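Local coordinates for protein-tyrosine-phosphatase (PDB 5M43) that probably removes phosphate from phosphotyrosine and phosphoserine or phosphothreonine, as a dual-specificity phosphatase, through this Yvh1 catalytic domain, at residues Arg141-Val146 with Pro151-Asn156; Leu12-Val17 with Ser108-Ala113. All coordinates share one frame; numbering follows the deposited sequence.

Interaction 1: Arg141-Val146 with Pro151-Asn156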
ATOM      1  N   ARG A 141     -13.587   2.218  -7.072  1.00 26.44           N
ATOM      2  CA  ARG A 141     -13.216   3.622  -7.100  1.00 26.35           C
ATOM      3  C   ARG A 141     -11.815   3.835  -6.541  1.00 25.98           C
ATOM      4  O   ARG A 141     -11.076   4.709  -7.029  1.00 24.99           O
ATOM      5  CB  ARG A 141     -14.264   4.444  -6.343  1.00 26.84           C
ATOM      6  CG  ARG A 141     -15.577   4.476  -7.124  1.00 34.99           C
ATOM      7  CD  ARG A 141     -16.769   4.956  -6.314  1.00 42.48           C
ATOM      8  NE  ARG A 141     -16.514   6.280  -5.765  1.00 46.69           N
ATOM      9  CZ  ARG A 141     -17.459   7.062  -5.253  1.00 51.23           C
ATOM     10  NH1 ARG A 141     -17.135   8.260  -4.767  1.00 51.48           N
ATOM     11  NH2 ARG A 141     -18.722   6.652  -5.243  1.00 50.68           N
ATOM     12  N   ALA A 142     -11.427   3.076  -5.503  1.00 22.86           N
ATOM     13  CA  ALA A 142     -10.068   3.198  -4.966  1.00 20.11           C
ATOM     14  C   ALA A 142      -9.047   2.661  -5.966  1.00 20.30           C
ATOM     15  O   ALA A 142      -7.973   3.261  -6.138  1.00 21.27           O
ATOM     16  CB  ALA A 142      -9.938   2.460  -3.619  1.00 24.27           C
ATOM     17  N   LEU A 143      -9.384   1.579  -6.668  1.00 22.24           N
ATOM     18  CA  LEU A 143      -8.482   1.087  -7.707  1.00 21.19           C
ATOM     19  C   LEU A 143      -8.305   2.124  -8.814  1.00 22.63           C
ATOM     20  O   LEU A 143      -7.186   2.329  -9.305  1.00 22.00           O
ATOM     21  CB  LEU A 143      -8.994  -0.268  -8.248  1.00 20.66           C
ATOM     22  CG  LEU A 143      -8.325  -0.742  -9.546  1.00 23.36           C
ATOM     23  CD1 LEU A 143      -6.856  -0.987  -9.279  1.00 22.36           C
ATOM     24  CD2 LEU A 143      -8.946  -2.065  -9.970  1.00 22.90           C
ATOM     25  N   GLU A 144      -9.396   2.753  -9.265  1.00 22.51           N
ATOM     26  CA  GLU A 144      -9.243   3.762 -10.328  1.00 23.23           C
ATOM     27  C   GLU A 144      -8.459   4.970  -9.831  1.00 22.87           C
ATOM     28  O   GLU A 144      -7.697   5.598 -10.600  1.00 24.74           O
ATOM     29  CB  GLU A 144     -10.603   4.211 -10.835  1.00 26.87           C
ATOM     30  CG  GLU A 144     -11.391   3.120 -11.494  1.00 31.05           C
ATOM     31  CD  GLU A 144     -10.590   2.522 -12.619  1.00 34.87           C
ATOM     32  OE1 GLU A 144     -10.003   3.291 -13.430  1.00 33.15           O
ATOM     33  OE2 GLU A 144     -10.502   1.300 -12.686  1.00 30.05           O
ATOM     34  N   TRP A 145      -8.580   5.274  -8.540  1.00 21.73           N
ATOM     35  CA  TRP A 145      -7.750   6.341  -7.962  1.00 22.07           C
ATOM     36  C   TRP A 145      -6.265   6.010  -8.075  1.00 21.19           C
ATOM     37  O   TRP A 145      -5.445   6.834  -8.517  1.00 21.55           O
ATOM     38  CB  TRP A 145      -8.170   6.536  -6.491  1.00 20.69           C
ATOM     39  CG  TRP A 145      -7.428   7.680  -5.790  1.00 19.24           C
ATOM     40  CD1 TRP A 145      -6.207   7.629  -5.180  1.00 19.82           C
ATOM     41  CD2 TRP A 145      -7.907   8.986  -5.635  1.00 23.10           C
ATOM     42  NE1 TRP A 145      -5.899   8.871  -4.624  1.00 20.27           N
ATOM     43  CE2 TRP A 145      -6.929   9.717  -4.905  1.00 21.40           C
ATOM     44  CE3 TRP A 145      -9.074   9.628  -6.044  1.00 25.81           C
ATOM     45  CZ2 TRP A 145      -7.092  11.079  -4.552  1.00 24.17           C
ATOM     46  CZ3 TRP A 145      -9.230  11.022  -5.695  1.00 30.00           C
ATOM     47  CH2 TRP A 145      -8.250  11.695  -4.953  1.00 28.13           C
ATOM     48  N   VAL A 146      -5.895   4.782  -7.696  1.00 19.36           N
ATOM     49  CA  VAL A 146      -4.515   4.348  -7.823  1.00 20.34           C
ATOM     50  C   VAL A 146      -4.079   4.409  -9.283  1.00 21.10           C
ATOM     51  O   VAL A 146      -2.964   4.849  -9.576  1.00 20.27           O
ATOM     52  CB  VAL A 146      -4.337   2.926  -7.260  1.00 18.03           C
ATOM     53  CG1 VAL A 146      -2.926   2.405  -7.528  1.00 19.82           C
ATOM     54  CG2 VAL A 146      -4.589   3.001  -5.706  1.00 17.35           C
ATOM     55  N   PRO A 151      -0.914   3.174 -13.725  1.00 21.04           N
ATOM     56  CA  PRO A 151      -1.941   2.630 -14.620  1.00 21.90           C
ATOM     57  C   PRO A 151      -1.944   1.099 -14.699  1.00 25.26           C
ATOM     58  O   PRO A 151      -3.009   0.531 -15.003  1.00 26.55           O
ATOM     59  CB  PRO A 151      -1.611   3.284 -15.985  1.00 27.74           C
ATOM     60  CG  PRO A 151      -0.253   3.942 -15.800  1.00 28.03           C
ATOM     61  CD  PRO A 151      -0.092   4.236 -14.352  1.00 22.03           C
ATOM     62  N   ILE A 152      -0.815   0.409 -14.436  1.00 20.15           N
ATOM     63  CA  ILE A 152      -0.851  -1.069 -14.499  1.00 21.50           C
ATOM     64  C   ILE A 152      -1.549  -1.689 -13.292  1.00 23.13           C
ATOM     65  O   ILE A 152      -1.788  -2.929 -13.323  1.00 23.54           O
ATOM     66  CB  ILE A 152       0.562  -1.671 -14.583  1.00 24.86           C
ATOM     67  CG1 ILE A 152       0.561  -3.111 -15.117  1.00 35.44           C
ATOM     68  CG2 ILE A 152       1.311  -1.532 -13.263  1.00 26.79           C
ATOM     69  CD1 ILE A 152       1.944  -3.656 -15.289  1.00 41.89           C
ATOM     70  N   ALA A 153      -1.945  -0.884 -12.301  1.00 21.21           N
ATOM     71  CA  ALA A 153      -2.551  -1.434 -11.081  1.00 19.51           C
ATOM     72  C   ALA A 153      -3.728  -2.343 -11.409  1.00 23.34           C
ATOM     73  O   ALA A 153      -4.573  -2.017 -12.251  1.00 23.87           O
ATOM     74  CB  ALA A 153      -3.023  -0.268 -10.200  1.00 18.57           C
ATOM     75  N   GLY A 154      -3.791  -3.494 -10.715  1.00 22.22           N
ATOM     76  CA  GLY A 154      -4.825  -4.456 -10.974  1.00 24.50           C
ATOM     77  C   GLY A 154      -4.682  -5.658 -10.072  1.00 23.97           C
ATOM     78  O   GLY A 154      -4.138  -6.685 -10.474  1.00 26.17           O
ATOM     79  N   PRO A 155      -5.254  -5.595  -8.866  1.00 22.72           N
ATOM     80  CA  PRO A 155      -5.198  -6.776  -7.987  1.00 22.69           C
ATOM     81  C   PRO A 155      -5.910  -7.970  -8.580  1.00 25.23           C
ATOM     82  O   PRO A 155      -6.937  -7.866  -9.280  1.00 25.38           O
ATOM     83  CB  PRO A 155      -5.905  -6.328  -6.687  1.00 21.22           C
ATOM     84  CG  PRO A 155      -5.794  -4.725  -6.739  1.00 21.58           C
ATOM     85  CD  PRO A 155      -5.924  -4.448  -8.231  1.00 23.01           C
ATOM     86  N   ASN A 156      -5.393  -9.129  -8.227  1.00 23.65           N
ATOM     87  CA  ASN A 156      -6.005 -10.359  -8.706  1.00 25.48           C
ATOM     88  C   ASN A 156      -7.415 -10.505  -8.098  1.00 26.75           C
ATOM     89  O   ASN A 156      -7.763  -9.820  -7.142  1.00 26.50           O
ATOM     90  CB  ASN A 156      -5.072 -11.552  -8.414  1.00 26.73           C
ATOM     91  CG  ASN A 156      -5.097 -12.049  -6.973  1.00 25.99           C
ATOM     92  OD1 ASN A 156      -6.149 -12.303  -6.393  1.00 26.38           O
ATOM     93  ND2 ASN A 156      -3.920 -12.241  -6.404  1.00 26.61           N
TER

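Interaction 2: Leu12-Val17 with Ser108-Ala113. With NO3 (nitrate ion), chain B.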
ATOM      1  N   LEU A  12       3.151   8.815  -0.486  1.00 18.44           N
ATOM      2  CA  LEU A  12       2.929   7.381  -0.545  1.00 17.70           C
ATOM      3  C   LEU A  12       3.253   6.971  -1.981  1.00 16.96           C
ATOM      4  O   LEU A  12       2.675   7.539  -2.925  1.00 18.27           O
ATOM      5  CB  LEU A  12       1.473   7.108  -0.200  1.00 17.29           C
ATOM      6  CG  LEU A  12       1.020   5.632  -0.312  1.00 17.84           C
ATOM      7  CD1 LEU A  12       1.884   4.785   0.645  1.00 19.40           C
ATOM      8  CD2 LEU A  12      -0.448   5.537   0.081  1.00 18.93           C
ATOM      9  N   PHE A  13       4.083   5.927  -2.115  1.00 14.55           N
ATOM     10  CA  PHE A  13       4.583   5.484  -3.419  1.00 15.79           C
ATOM     11  C   PHE A  13       4.323   4.011  -3.597  1.00 16.43           C
ATOM     12  O   PHE A  13       4.239   3.254  -2.626  1.00 18.72           O
ATOM     13  CB  PHE A  13       6.111   5.742  -3.538  1.00 19.77           C
ATOM     14  CG  PHE A  13       6.452   7.210  -3.658  1.00 18.01           C
ATOM     15  CD1 PHE A  13       6.417   8.080  -2.545  1.00 18.83           C
ATOM     16  CD2 PHE A  13       6.794   7.746  -4.913  1.00 20.59           C
ATOM     17  CE1 PHE A  13       6.710   9.453  -2.666  1.00 21.98           C
ATOM     18  CE2 PHE A  13       7.090   9.144  -5.027  1.00 20.88           C
ATOM     19  CZ  PHE A  13       7.036   9.961  -3.939  1.00 21.42           C
ATOM     20  N   VAL A  14       4.259   3.590  -4.862  1.00 15.57           N
ATOM     21  CA  VAL A  14       4.021   2.174  -5.195  1.00 16.35           C
ATOM     22  C   VAL A  14       4.934   1.804  -6.359  1.00 19.75           C
ATOM     23  O   VAL A  14       5.222   2.621  -7.256  1.00 20.09           O
ATOM     24  CB  VAL A  14       2.545   1.958  -5.568  1.00 17.79           C
ATOM     25  CG1 VAL A  14       2.159   2.683  -6.828  1.00 20.25           C
ATOM     26  CG2 VAL A  14       2.225   0.448  -5.802  1.00 21.23           C
ATOM     27  N   GLY A  15       5.355   0.555  -6.362  1.00 16.73           N
ATOM     28  CA  GLY A  15       6.193   0.087  -7.451  1.00 18.28           C
ATOM     29  C   GLY A  15       6.507  -1.376  -7.327  1.00 19.44           C
ATOM     30  O   GLY A  15       5.961  -2.071  -6.468  1.00 19.31           O
ATOM     31  N   GLY A  16       7.312  -1.845  -8.278  1.00 20.90           N
ATOM     32  CA  GLY A  16       7.762  -3.223  -8.307  1.00 22.56           C
ATOM     33  C   GLY A  16       9.141  -3.402  -7.698  1.00 23.36           C
ATOM     34  O   GLY A  16       9.738  -2.493  -7.121  1.00 23.72           O
ATOM     35  N   VAL A  17       9.656  -4.629  -7.841  1.00 24.35           N
ATOM     36  CA  VAL A  17      10.845  -4.986  -7.083  1.00 24.60           C
ATOM     37  C   VAL A  17      12.107  -4.358  -7.646  1.00 27.82           C
ATOM     38  O   VAL A  17      13.027  -4.027  -6.885  1.00 25.02           O
ATOM     39  CB  VAL A  17      10.951  -6.523  -6.989  1.00 27.35           C
ATOM     40  CG1 VAL A  17      11.190  -7.129  -8.385  1.00 25.92           C
ATOM     41  CG2 VAL A  17      12.065  -6.868  -6.016  1.00 31.83           C
ATOM     42  N   SER A 108      -0.431  -5.923  -8.214  1.00 20.86           N
ATOM     43  CA  SER A 108      -1.486  -6.651  -7.507  1.00 20.12           C
ATOM     44  C   SER A 108      -1.269  -6.637  -5.993  1.00 20.15           C
ATOM     45  O   SER A 108      -2.090  -6.079  -5.246  1.00 20.78           O
ATOM     46  CB  SER A 108      -1.547  -8.073  -8.080  1.00 21.90           C
ATOM     47  OG  SER A 108      -2.572  -8.809  -7.385  1.00 24.36           O
ATOM     48  N   ARG A 109      -0.167  -7.201  -5.506  1.00 20.80           N
ATOM     49  CA  ARG A 109       0.035  -7.275  -4.051  1.00 21.12           C
ATOM     50  C   ARG A 109       0.157  -5.863  -3.422  1.00 21.84           C
ATOM     51  O   ARG A 109      -0.552  -5.540  -2.467  1.00 19.30           O
ATOM     52  CB  ARG A 109       1.268  -8.101  -3.734  1.00 29.74           C
ATOM     53  CG  ARG A 109       0.975  -9.628  -3.828  1.00 31.29           C
ATOM     54  CD  ARG A 109       2.257 -10.358  -3.753  1.00 32.25           C
ATOM     55  NE  ARG A 109       2.953 -10.282  -5.056  1.00 32.54           N
ATOM     56  CZ  ARG A 109       3.980 -11.068  -5.371  1.00 36.18           C
ATOM     57  NH1 ARG A 109       4.424 -11.967  -4.489  1.00 34.93           N
ATOM     58  NH2 ARG A 109       4.564 -10.975  -6.602  1.00 34.24           N
ATOM     59  N   SER A 110       1.085  -5.039  -3.917  1.00 20.34           N
ATOM     60  CA  SER A 110       1.309  -3.728  -3.312  1.00 17.94           C
ATOM     61  C   SER A 110       0.081  -2.832  -3.480  1.00 20.20           C
ATOM     62  O   SER A 110      -0.234  -2.029  -2.602  1.00 19.91           O
ATOM     63  CB  SER A 110       2.556  -3.019  -3.932  1.00 19.78           C
ATOM     64  OG  SER A 110       2.401  -3.028  -5.329  1.00 19.20           O
ATOM     65  N   VAL A 111      -0.583  -2.936  -4.638  1.00 17.58           N
ATOM     66  CA  VAL A 111      -1.746  -2.109  -4.912  1.00 18.69           C
ATOM     67  C   VAL A 111      -2.861  -2.467  -3.944  1.00 19.47           C
ATOM     68  O   VAL A 111      -3.626  -1.596  -3.517  1.00 19.00           O
ATOM     69  CB  VAL A 111      -2.168  -2.291  -6.388  1.00 20.75           C
ATOM     70  CG1 VAL A 111      -3.517  -1.654  -6.734  1.00 21.93           C
ATOM     71  CG2 VAL A 111      -1.110  -1.630  -7.298  1.00 18.93           C
ATOM     72  N   THR A 112      -3.031  -3.776  -3.669  1.00 19.30           N
ATOM     73  CA  THR A 112      -4.037  -4.162  -2.679  1.00 17.65           C
ATOM     74  C   THR A 112      -3.767  -3.524  -1.325  1.00 19.93           C
ATOM     75  O   THR A 112      -4.691  -3.025  -0.651  1.00 18.16           O
ATOM     76  CB  THR A 112      -4.062  -5.694  -2.583  1.00 18.34           C
ATOM     77  OG1 THR A 112      -4.481  -6.238  -3.838  1.00 19.92           O
ATOM     78  CG2 THR A 112      -5.049  -6.139  -1.428  1.00 20.49           C
ATOM     79  N   ALA A 113      -2.502  -3.525  -0.905  1.00 17.77           N
ATOM     80  CA  ALA A 113      -2.166  -2.873   0.367  1.00 18.55           C
ATOM     81  C   ALA A 113      -2.489  -1.387   0.346  1.00 19.88           C
ATOM     82  O   ALA A 113      -3.014  -0.857   1.344  1.00 19.94           O
ATOM     83  CB  ALA A 113      -0.677  -3.104   0.664  1.00 20.14           C
TER
HETATM   84  N   NO3 B 301       2.480  -8.251  -8.050  1.00 27.77           N
HETATM   85  O1  NO3 B 301       2.060  -7.317  -8.786  1.00 24.37           O
HETATM   86  O2  NO3 B 301       3.678  -8.627  -8.121  1.00 27.56           O
HETATM   87  O3  NO3 B 301       1.731  -8.677  -7.126  1.00 24.88           O

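Interaction 1: Arg141-Val146 with Pro151-Asn156
Leu143 lays its CD1 methyl over one face of the flat peptide between Ala153 and Gly154. Leu143 CD1 is about 4.0 Å from Ala153 C and a little nearer, 3.9 Å, to Ala153 O. The same branch serves the proline that follows, where Leu143 CD1 meets Pro155 CD at 3.7 Å. Leu143 can do both because its CG stands anti to the backbone N (chi1 167°), which carries the branched end off the helix toward the loop. The side chains of Leu143 and Pro155 pass with their ends pointing opposite ways. Ala153 fills the next place along. Its CB touches Val146 CG1 at 3.8 Å on one hand and Leu143 CD1 at 4.0 Å on the other, so two residues one helical turn apart share one small methyl, Ala153 CB. The side-chain contacts are apolar, and the four side chains that make them are buried. The loop concerned joins helix 135-147 to helix 157-168, within the dual-specificity phosphatase catalytic domain, and here it doubles back against the helix it has just left. Helix 109-121 backs the contact, with Val146 resting on Leu118 and Ala153 on Val111, while Met160 of the following helix packs on both Leu143 and Pro155. Polar groups tie the loop down around this apolar patch: Arg147 NE bonds Ala153 O and, through NH1, also pairs with Glu144, and the backbone of Gly154 bonds that of Lys107. At the far end Asn156 is the N-cap of helix 157-168, its OD1 accepting from Phe159 N and its ND2 bonding Asp61.

Interaction 2: Leu12-Val17 with Ser108-Ala113
Val14 presses CG2 onto the hydroxyl of Ser110, 3.5 Å from OG, and this is the tight spot between strand 12-15 and helix 109-113. The Ser110 hydroxyl stands between its own N and carbonyl carbon (chi1 52°). Around that spot the fit slackens: Val14 CG2 is 4.2 Å from Val111 CG2, and Gly15 O stays 3.9 Å from Ser110 OG, a buried hydroxyl with no hydrogen-bond partner in the model. The axes of strand 12-15 and helix 109-113 run nearly antiparallel (157°) and approach to 8.4 Å. Ser108 and Arg109 close the HCX5R signature, the phosphate-binding P-loop of protein-tyrosine phosphatases, whose nucleophile in this family is the cysteine corresponding to Cys103. On this more open side the chemistry turns polar, and a nitrate, probably from the crystallisation liquor, occupies the anion site. Arg109 holds it edge-on: NE reaches O3 and NH2 reaches O2, each at 2.9 Å, with the nitrate N in the guanidinium plane. The backbone N of Arg109 also bonds O3, nearly straight at 167°, while Ser108 N takes O1; Met105 N and Lys107 N add further bonds. A methionine in place of Arg109 would probably leave the anion without the positive charge and the two side-chain N-H bonds that hold it, and Ile59 O without its NH1 bond. Ser108 O accepts from Thr112 N and Thr112 OG1, on opposite faces of its plane.

Both contacts are buried. Helix 109-121 supplies one side of interaction 2 and backs interaction 1, but the two lie on different flanks of it, their centres about 10 Å apart. Interaction 2 sits closer to the middle of the chain, joining the central sheet to the start of that helix; interaction 1 lies farther out, among the last helices. Interaction 1 is van der Waals packing of aliphatic side chains, one of them over a peptide, whereas interaction 2 sets a small apolar patch beside a polar anion site. They meet directly. Asn156 N probably donates to Ser108 OG at 3.0 Å, and Ala153 CB packs on Val111 CG2 at 3.7 Å, so the 151-156 loop lies against the end of the P-loop.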